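Side-chain contacts in hydrolase (Burkholderia cenocepacia, PDB 4QKU), which probably hydrolyses fumarylacetoacetate to fumarate and acetoacetate, the last step of phenylalanine and tyrosine breakdown, as a metal-dependent enzyme of the FAH family: residues V65-L70 with D83-P88; A117-R120 with L125-Q128. All coordinates share one frame; numbering follows the deposited sequence.

Contact 1. Residues V65-L70 with D83-P88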
ATOM      1  N   VAL B  65       9.037  17.260  24.347  1.00 17.38           N
ATOM      2  CA  VAL B  65      10.182  16.582  24.891  1.00 17.72           C
ATOM      3  C   VAL B  65      11.040  15.993  23.742  1.00 17.38           C
ATOM      4  O   VAL B  65      10.605  15.135  22.979  1.00 16.32           O
ATOM      5  CB  VAL B  65       9.745  15.470  25.850  1.00 17.74           C
ATOM      6  CG1 VAL B  65      10.952  14.856  26.533  1.00 18.28           C
ATOM      7  CG2 VAL B  65       8.809  16.049  26.903  1.00 18.20           C
ATOM      8  N   ASP B  66      12.277  16.454  23.686  1.00 17.71           N
ATOM      9  CA  ASP B  66      13.245  15.969  22.741  1.00 17.81           C
ATOM     10  C   ASP B  66      13.816  14.687  23.321  1.00 17.73           C
ATOM     11  O   ASP B  66      14.732  14.730  24.117  1.00 17.94           O
ATOM     12  CB  ASP B  66      14.343  17.026  22.549  1.00 18.18           C
ATOM     13  CG  ASP B  66      15.280  16.711  21.392  1.00 18.40           C
ATOM     14  OD1 ASP B  66      15.641  15.529  21.187  1.00 18.91           O
ATOM     15  OD2 ASP B  66      15.705  17.665  20.700  1.00 18.72           O
ATOM     16  N   LEU B  67      13.298  13.550  22.870  1.00 17.46           N
ATOM     17  CA  LEU B  67      13.742  12.253  23.384  1.00 17.77           C
ATOM     18  C   LEU B  67      15.255  11.964  23.223  1.00 18.20           C
ATOM     19  O   LEU B  67      15.868  11.446  24.141  1.00 18.26           O
ATOM     20  CB  LEU B  67      12.927  11.104  22.767  1.00 17.14           C
ATOM     21  CG  LEU B  67      11.428  11.101  23.054  1.00 16.68           C
ATOM     22  CD1 LEU B  67      10.773   9.838  22.503  1.00 16.30           C
ATOM     23  CD2 LEU B  67      11.168  11.221  24.556  1.00 16.95           C
ATOM     24  N   ALA B  68      15.827  12.270  22.059  1.00 18.26           N
ATOM     25  CA  ALA B  68      17.257  12.055  21.819  1.00 19.06           C
ATOM     26  C   ALA B  68      18.094  12.820  22.813  1.00 19.71           C
ATOM     27  O   ALA B  68      18.968  12.245  23.459  1.00 19.69           O
ATOM     28  CB  ALA B  68      17.645  12.471  20.403  1.00 19.14           C
ATOM     29  N   ALA B  69      17.770  14.106  22.959  1.00 20.28           N
ATOM     30  CA  ALA B  69      18.449  14.993  23.915  1.00 21.20           C
ATOM     31  C   ALA B  69      18.308  14.508  25.345  1.00 21.52           C
ATOM     32  O   ALA B  69      19.250  14.586  26.137  1.00 22.15           O
ATOM     33  CB  ALA B  69      17.917  16.414  23.812  1.00 21.15           C
ATOM     34  N   LEU B  70      17.130  14.009  25.673  1.00 21.63           N
ATOM     35  CA  LEU B  70      16.882  13.483  27.013  1.00 22.51           C
ATOM     36  C   LEU B  70      17.741  12.240  27.245  1.00 23.11           C
ATOM     37  O   LEU B  70      18.289  12.052  28.341  1.00 23.79           O
ATOM     38  CB  LEU B  70      15.390  13.186  27.195  1.00 22.05           C
ATOM     39  CG  LEU B  70      14.804  13.285  28.592  1.00 22.74           C
ATOM     40  CD1 LEU B  70      14.928  14.694  29.162  1.00 22.98           C
ATOM     41  CD2 LEU B  70      13.345  12.840  28.562  1.00 22.52           C
ATOM     42  N   ASP B  83      20.481   2.924  18.022  1.00 40.20           N
ATOM     43  CA  ASP B  83      19.885   4.153  18.541  1.00 39.53           C
ATOM     44  C   ASP B  83      18.623   4.565  17.767  1.00 36.59           C
ATOM     45  O   ASP B  83      18.698   5.143  16.694  1.00 36.44           O
ATOM     46  CB  ASP B  83      20.890   5.295  18.538  1.00 38.94           C
ATOM     47  CG  ASP B  83      20.349   6.527  19.243  1.00 41.12           C
ATOM     48  OD1 ASP B  83      19.129   6.566  19.580  1.00 41.28           O
ATOM     49  OD2 ASP B  83      21.133   7.468  19.449  1.00 41.80           O
ATOM     50  N   VAL B  84      17.467   4.275  18.346  1.00 34.66           N
ATOM     51  CA  VAL B  84      16.196   4.488  17.662  1.00 32.87           C
ATOM     52  C   VAL B  84      15.741   5.946  17.706  1.00 31.83           C
ATOM     53  O   VAL B  84      14.756   6.306  17.055  1.00 28.54           O
ATOM     54  CB  VAL B  84      15.069   3.585  18.242  1.00 31.88           C
ATOM     55  CG1 VAL B  84      15.456   2.113  18.153  1.00 31.72           C
ATOM     56  CG2 VAL B  84      14.717   3.970  19.668  1.00 30.77           C
ATOM     57  N   LEU B  85      16.454   6.779  18.464  1.00 31.91           N
ATOM     58  CA  LEU B  85      16.038   8.173  18.645  1.00 32.03           C
ATOM     59  C   LEU B  85      16.818   9.128  17.739  1.00 32.10           C
ATOM     60  O   LEU B  85      16.611  10.327  17.768  1.00 33.11           O
ATOM     61  CB  LEU B  85      16.172   8.576  20.105  1.00 31.87           C
ATOM     62  CG  LEU B  85      15.454   7.660  21.106  1.00 31.95           C
ATOM     63  CD1 LEU B  85      15.862   8.025  22.520  1.00 32.75           C
ATOM     64  CD2 LEU B  85      13.947   7.739  20.981  1.00 31.59           C
ATOM     65  N   ALA B  86      17.716   8.574  16.934  1.00 33.48           N
ATOM     66  CA  ALA B  86      18.373   9.325  15.858  1.00 33.18           C
ATOM     67  C   ALA B  86      17.542   9.259  14.577  1.00 32.81           C
ATOM     68  O   ALA B  86      17.837   9.965  13.613  1.00 35.01           O
ATOM     69  CB  ALA B  86      19.763   8.767  15.594  1.00 32.62           C
ATOM     70  N   ALA B  87      16.501   8.426  14.578  1.00 30.01           N
ATOM     71  CA  ALA B  87      15.780   8.114  13.368  1.00 28.13           C
ATOM     72  C   ALA B  87      14.786   9.211  13.051  1.00 25.52           C
ATOM     73  O   ALA B  87      14.199   9.777  13.949  1.00 28.31           O
ATOM     74  CB  ALA B  87      15.072   6.770  13.504  1.00 28.55           C
ATOM     75  N   PRO B  88      14.584   9.500  11.765  1.00 22.77           N
ATOM     76  CA  PRO B  88      13.609  10.493  11.345  1.00 21.54           C
ATOM     77  C   PRO B  88      12.150  10.024  11.438  1.00 19.66           C
ATOM     78  O   PRO B  88      11.245  10.791  11.110  1.00 17.93           O
ATOM     79  CB  PRO B  88      14.007  10.761   9.881  1.00 21.74           C
ATOM     80  CG  PRO B  88      14.539   9.461   9.424  1.00 21.95           C
ATOM     81  CD  PRO B  88      15.242   8.863  10.608  1.00 22.59           C
TER
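L85 meets L67 and A68 at the first turn of helix 67-72. All three residues are buried, and the side chains that meet are apolar. The two methyls of L85 split the work. CD2 lies 3.9 Å from CB of L67, and the two leucine side chains cross at about a right angle. CD1 sits 3.8 Å from the backbone O of L67. With CG of L85 opposite its own carbonyl carbon (chi1 -54°), the fork reaches over to the helix. A68 packs beside it: its CB is 3.6 Å from L85 O. No hydrogen bond joins the two segments.

The looser side belongs to exposed D83 and A86, which make no contact with the helix. They delimit a type I turn. OD1 of D83 takes the N-H of L85 at 2.9 Å, an Asx turn. Across the contact D66 is the helix N-cap; its OD1 accepts from A69 N at 3.1 Å, from above the carboxylate plane, and its OD2 forms a salt bridge with R55. L67 also touches F44 of strand 44-49 and L108 of helix 98-111. V84 packs on helix 91-95. The contact thus ties the loop before that helix to helix 67-72, which follows strand 63-66 of the five-stranded antiparallel sheet.

Contact 2. Residues A117-R120 with L125-Q128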
ATOM      1  N   ALA B 117      12.313  17.067  41.037  1.00 26.27           N
ATOM      2  CA  ALA B 117      13.155  18.238  40.837  1.00 26.59           C
ATOM      3  C   ALA B 117      14.279  18.038  39.795  1.00 26.42           C
ATOM      4  O   ALA B 117      14.850  19.013  39.333  1.00 27.02           O
ATOM      5  CB  ALA B 117      13.767  18.652  42.158  1.00 27.34           C
ATOM      6  N   THR B 118      14.577  16.792  39.437  1.00 25.71           N
ATOM      7  CA  THR B 118      15.754  16.446  38.648  1.00 25.46           C
ATOM      8  C   THR B 118      15.927  17.297  37.397  1.00 24.99           C
ATOM      9  O   THR B 118      16.957  17.943  37.223  1.00 25.89           O
ATOM     10  CB  THR B 118      15.730  14.949  38.264  1.00 25.48           C
ATOM     11  OG1 THR B 118      15.593  14.148  39.454  1.00 26.36           O
ATOM     12  CG2 THR B 118      17.002  14.551  37.533  1.00 25.39           C
ATOM     13  N   LEU B 119      14.933  17.300  36.516  1.00 24.07           N
ATOM     14  CA  LEU B 119      14.979  18.142  35.328  1.00 23.15           C
ATOM     15  C   LEU B 119      14.347  19.515  35.557  1.00 22.88           C
ATOM     16  O   LEU B 119      14.795  20.513  35.011  1.00 23.05           O
ATOM     17  CB  LEU B 119      14.290  17.453  34.160  1.00 22.46           C
ATOM     18  CG  LEU B 119      14.199  18.279  32.870  1.00 22.12           C
ATOM     19  CD1 LEU B 119      15.574  18.721  32.389  1.00 22.10           C
ATOM     20  CD2 LEU B 119      13.466  17.482  31.791  1.00 21.62           C
ATOM     21  N   ARG B 120      13.314  19.571  36.379  1.00 22.53           N
ATOM     22  CA  ARG B 120      12.595  20.828  36.621  1.00 22.11           C
ATOM     23  C   ARG B 120      13.491  21.967  37.102  1.00 22.24           C
ATOM     24  O   ARG B 120      13.400  23.080  36.613  1.00 21.59           O
ATOM     25  CB  ARG B 120      11.503  20.566  37.641  1.00 21.87           C
ATOM     26  CG  ARG B 120      10.728  21.772  38.080  1.00 22.07           C
ATOM     27  CD  ARG B 120       9.974  21.489  39.361  1.00 22.19           C
ATOM     28  NE  ARG B 120      10.870  21.419  40.522  1.00 22.55           N
ATOM     29  CZ  ARG B 120      10.603  20.773  41.665  1.00 22.87           C
ATOM     30  NH1 ARG B 120       9.460  20.094  41.842  1.00 22.62           N
ATOM     31  NH2 ARG B 120      11.484  20.807  42.648  1.00 23.44           N
ATOM     32  N   LEU B 125      19.540  22.629  31.383  1.00 26.36           N
ATOM     33  CA  LEU B 125      19.224  21.395  30.677  1.00 26.40           C
ATOM     34  C   LEU B 125      17.798  21.409  30.108  1.00 26.24           C
ATOM     35  O   LEU B 125      17.558  20.860  29.038  1.00 26.00           O
ATOM     36  CB  LEU B 125      19.433  20.207  31.614  1.00 26.52           C
ATOM     37  CG  LEU B 125      19.354  18.831  30.978  1.00 26.31           C
ATOM     38  CD1 LEU B 125      20.298  18.721  29.785  1.00 26.56           C
ATOM     39  CD2 LEU B 125      19.655  17.770  32.032  1.00 26.79           C
ATOM     40  N   ARG B 126      16.867  22.048  30.812  1.00 26.78           N
ATOM     41  CA  ARG B 126      15.513  22.287  30.286  1.00 26.71           C
ATOM     42  C   ARG B 126      15.495  23.050  28.977  1.00 27.45           C
ATOM     43  O   ARG B 126      14.642  22.804  28.116  1.00 28.34           O
ATOM     44  CB  ARG B 126      14.695  23.113  31.258  1.00 26.13           C
ATOM     45  CG  ARG B 126      14.138  22.311  32.390  1.00 25.44           C
ATOM     46  CD  ARG B 126      13.511  23.219  33.417  1.00 25.25           C
ATOM     47  NE  ARG B 126      12.326  23.934  32.924  1.00 24.52           N
ATOM     48  CZ  ARG B 126      11.289  24.288  33.691  1.00 23.80           C
ATOM     49  NH1 ARG B 126      11.258  23.999  34.992  1.00 23.95           N
ATOM     50  NH2 ARG B 126      10.262  24.909  33.156  1.00 23.22           N
ATOM     51  N   ALA B 127      16.412  23.996  28.844  1.00 28.18           N
ATOM     52  CA  ALA B 127      16.524  24.770  27.613  1.00 28.76           C
ATOM     53  C   ALA B 127      17.097  23.937  26.463  1.00 28.97           C
ATOM     54  O   ALA B 127      16.925  24.292  25.307  1.00 29.00           O
ATOM     55  CB  ALA B 127      17.370  26.011  27.844  1.00 28.97           C
ATOM     56  N   GLN B 128      17.751  22.823  26.785  1.00 30.28           N
ATOM     57  CA  GLN B 128      18.283  21.914  25.761  1.00 31.02           C
ATOM     58  C   GLN B 128      17.357  20.731  25.420  1.00 31.47           C
ATOM     59  O   GLN B 128      17.494  20.165  24.337  1.00 34.56           O
ATOM     60  CB  GLN B 128      19.680  21.401  26.121  1.00 31.30           C
TER
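L119 and R120 make the contact with L125 and R126. Segment 117-120 is a short helical turn, joined here to helix 123-129 only a few residues further along the chain. At its start, A117 stays on its own side: its CA lies 3.5 Å above one face of the R120 guanidinium, toward the rim. T118 turns to D116 instead, through a hydrogen bond between T118 OG1 and D116 OD1.

L119 is the buried residue of the contact. Its CD1 touches CG of L125 at 4.0 Å and CG of R126 at 3.9 Å. The side chains of L119 and R126 cross at a slant. L119 also packs against F112 and L111.

R120 contributes mainly its backbone oxygen. NH1 of R126 donates to R120 O at 2.8 Å, with an N-H...O angle of 160°. The donor lies in the carbonyl plane, on a lone pair, and the oxygen lies near the guanidinium plane. The bend of the R126 chain at chi3 (66°) brings NH1 to this oxygen. The R120 side chain runs beside that of R126, but R120 NH1 hydrogen-bonds to R114 O. Both arginines also touch W26.

The bond is therefore charged donor to neutral carbonyl. The positive charge of R126 probably strengthens it. R120 NE and R126 NH1 stay 6.1 Å apart, and each arginine has a carbonyl partner of its own.

In the fold
Both contacts lie in the N-terminal region of this FAH-family chain, and both segments of contact 1 precede those of contact 2. Their centres are about 16 Å apart, on the same side of the chain's centre. They touch directly: L70 CD1 meets L119 CD2 at 4.1 Å, and A69 CB meets Q128 O at 3.8 Å. Helix 98-111 joins them, since L108 and L111 receive side chains from contact 1 and L111 also receives them from contact 2. The end of strand 63-66 belongs to contact 1, and its sheet neighbour, strand 130-132, follows contact 2. Both lie away from the sodium site and the predicted substrate-binding residues, so they join elements of the N-terminal region and have no direct part in the metal site.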